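Local atomic coordinates of poly-beta-1,6-N-acetyl-D-glucosamine N-deacetylase (Aggregatibacter actinomycetemcomitans, PDB entry 4U10), a protein that binds zinc and probably removes N-acetyl groups from poly-beta-1,6-N-acetyl-D-glucosamine. Residues 95-100 and 137-142. Residues are numbered along the deposited sequence; the frame is centred on the assembly and turned at random.
Sequences AVFAPV and GLVEIA
A95 starts the pairing of two parallel strands by giving its N-H to the carbonyl of L138 (N to O 2.7 Å) and taking the N-H of E140 on its own O. That oxygen also receives a CA-H...O contact from V139, whose CA lies 3.2 Å from A95 O. V96 CG2 lies alongside E140 CB, the two side chains pointing the same way, while V96 CG1 packs on A142 CB at 3.8 Å. CG1 reaches A142 because it is anti to the backbone N (chi1 174°). F97 grips the partner strand twice: its N-H meets E140 O almost straight (N-H...O 169°), and its O accepts A142 N at 2.8 Å, the donor tilted from the carbonyl plane. On the same face as A95, V139 CG1 packs tightly on F97 CB (3.5 Å), and I141 CD1 comes to the edge of the F97 ring, 4.1 Å from CD2. A98 CB lies near A142 CB, and A98 CA makes a CA-H...O contact with A142 O. P99 sets CD over one face of the F97 ring, toward its rim, and against I141 CG2 (4.1 Å), the P99 and I141 side chains crossing at about a right angle. The strands are joined by a long beta-alpha-beta crossover containing helix 127-135, whose M133 and V130 cover the face of F97, V139 and I141; M80 and L88 of helix 79-91 add to that cover. On the V96 face, I205 packs on V96 and A142, V207 on A98 and A142, and R204 forms a salt bridge with E140. Along its other edge strand 95-99 pairs with strand 68-75, which carries the zinc ligand D74; A98 lies next to D74 and to H144, a ligand of a second zinc in the loop after 137-142.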
loop_
_atom_site.group_PDB
_atom_site.type_symbol
_atom_site.label_atom_id
_atom_site.label_comp_id
_atom_site.label_asym_id
_atom_site.label_seq_id
_atom_site.Cartn_x
_atom_site.Cartn_y
_atom_site.Cartn_z
ATOM N N ALA A 95 -2.653 -10.431 -4.614
ATOM C CA ALA A 95 -2.047 -9.339 -3.858
ATOM C C ALA A 95 -2.962 -8.091 -3.907
ATOM O O ALA A 95 -3.851 -7.996 -4.731
ATOM C CB ALA A 95 -0.711 -9.023 -4.472
ATOM N N VAL A 96 -2.695 -7.178 -2.982
ATOM C CA VAL A 96 -3.234 -5.859 -2.908
ATOM C C VAL A 96 -2.157 -4.882 -3.400
ATOM O O VAL A 96 -1.006 -4.984 -3.001
ATOM C CB VAL A 96 -3.622 -5.522 -1.462
ATOM C CG1 VAL A 96 -4.042 -4.068 -1.373
ATOM C CG2 VAL A 96 -4.745 -6.421 -0.998
ATOM N N PHE A 97 -2.534 -3.962 -4.265
ATOM C CA PHE A 97 -1.612 -2.958 -4.814
ATOM C C PHE A 97 -2.221 -1.581 -4.462
ATOM O O PHE A 97 -3.417 -1.353 -4.715
ATOM C CB PHE A 97 -1.558 -3.135 -6.321
ATOM C CG PHE A 97 -0.695 -2.138 -7.071
ATOM C CD1 PHE A 97 0.580 -1.827 -6.652
ATOM C CD2 PHE A 97 -1.144 -1.582 -8.284
ATOM C CE1 PHE A 97 1.359 -0.946 -7.407
ATOM C CE2 PHE A 97 -0.318 -0.746 -9.059
ATOM C CZ PHE A 97 0.897 -0.407 -8.582
ATOM N N ALA A 98 -1.401 -0.677 -3.910
ATOM C CA ALA A 98 -1.838 0.632 -3.495
ATOM C C ALA A 98 -1.050 1.788 -4.148
ATOM O O ALA A 98 -0.107 2.391 -3.574
ATOM C CB ALA A 98 -1.824 0.721 -1.991
ATOM N N PRO A 99 -1.457 2.108 -5.390
ATOM C CA PRO A 99 -0.804 3.228 -6.044
ATOM C C PRO A 99 -1.297 4.608 -5.561
ATOM O O PRO A 99 -2.473 4.809 -5.284
ATOM C CB PRO A 99 -1.154 2.968 -7.521
ATOM C CG PRO A 99 -2.615 2.472 -7.408
ATOM C CD PRO A 99 -2.544 1.542 -6.201
ATOM N N VAL A 100 -0.392 5.585 -5.453
ATOM C CA VAL A 100 -0.814 6.909 -5.210
ATOM C C VAL A 100 -1.538 7.432 -6.448
ATOM O O VAL A 100 -0.947 7.541 -7.504
ATOM C CB VAL A 100 0.373 7.795 -4.883
ATOM C CG1 VAL A 100 -0.119 9.227 -4.647
ATOM C CG2 VAL A 100 1.132 7.269 -3.644
ATOM N N GLY A 137 -7.795 -10.924 -11.997
ATOM C CA GLY A 137 -8.291 -11.396 -10.739
ATOM C C GLY A 137 -7.246 -11.602 -9.644
ATOM O O GLY A 137 -7.603 -11.952 -8.566
ATOM N N LEU A 138 -5.980 -11.328 -9.888
ATOM C CA LEU A 138 -4.950 -11.491 -8.855
ATOM C C LEU A 138 -4.694 -10.253 -7.975
ATOM O O LEU A 138 -4.234 -10.356 -6.842
ATOM C CB LEU A 138 -3.630 -11.941 -9.491
ATOM C CG LEU A 138 -3.626 -13.377 -10.022
ATOM C CD1 LEU A 138 -2.277 -13.627 -10.638
ATOM C CD2 LEU A 138 -3.928 -14.362 -8.925
ATOM N N VAL A 139 -4.988 -9.093 -8.479
ATOM C CA VAL A 139 -4.576 -7.855 -7.841
ATOM C C VAL A 139 -5.795 -6.985 -7.511
ATOM O O VAL A 139 -6.543 -6.569 -8.409
ATOM C CB VAL A 139 -3.614 -7.077 -8.740
ATOM C CG1 VAL A 139 -3.100 -5.791 -8.026
ATOM C CG2 VAL A 139 -2.475 -7.977 -9.256
ATOM N N GLU A 140 -5.968 -6.716 -6.223
ATOM C CA GLU A 140 -6.956 -5.805 -5.686
ATOM C C GLU A 140 -6.316 -4.393 -5.635
ATOM O O GLU A 140 -5.186 -4.251 -5.130
ATOM C CB GLU A 140 -7.274 -6.255 -4.261
ATOM C CG GLU A 140 -8.067 -5.277 -3.378
ATOM C CD GLU A 140 -9.534 -5.605 -3.335
ATOM O OE1 GLU A 140 -9.870 -6.757 -3.581
ATOM O OE2 GLU A 140 -10.331 -4.730 -3.060
ATOM N N ILE A 141 -7.000 -3.397 -6.213
ATOM C CA ILE A 141 -6.579 -1.976 -6.129
ATOM C C ILE A 141 -7.068 -1.236 -4.871
ATOM O O ILE A 141 -8.228 -1.045 -4.668
ATOM C CB ILE A 141 -6.949 -1.189 -7.384
ATOM C CG1 ILE A 141 -6.613 -1.992 -8.615
ATOM C CG2 ILE A 141 -6.141 0.111 -7.427
ATOM C CD1 ILE A 141 -5.159 -2.507 -8.668
ATOM N N ALA A 142 -6.133 -0.859 -4.012
ATOM C CA ALA A 142 -6.423 -0.054 -2.845
ATOM C C ALA A 142 -5.950 1.360 -3.038
ATOM O O ALA A 142 -5.091 1.643 -3.871
ATOM C CB ALA A 142 -5.739 -0.639 -1.660
#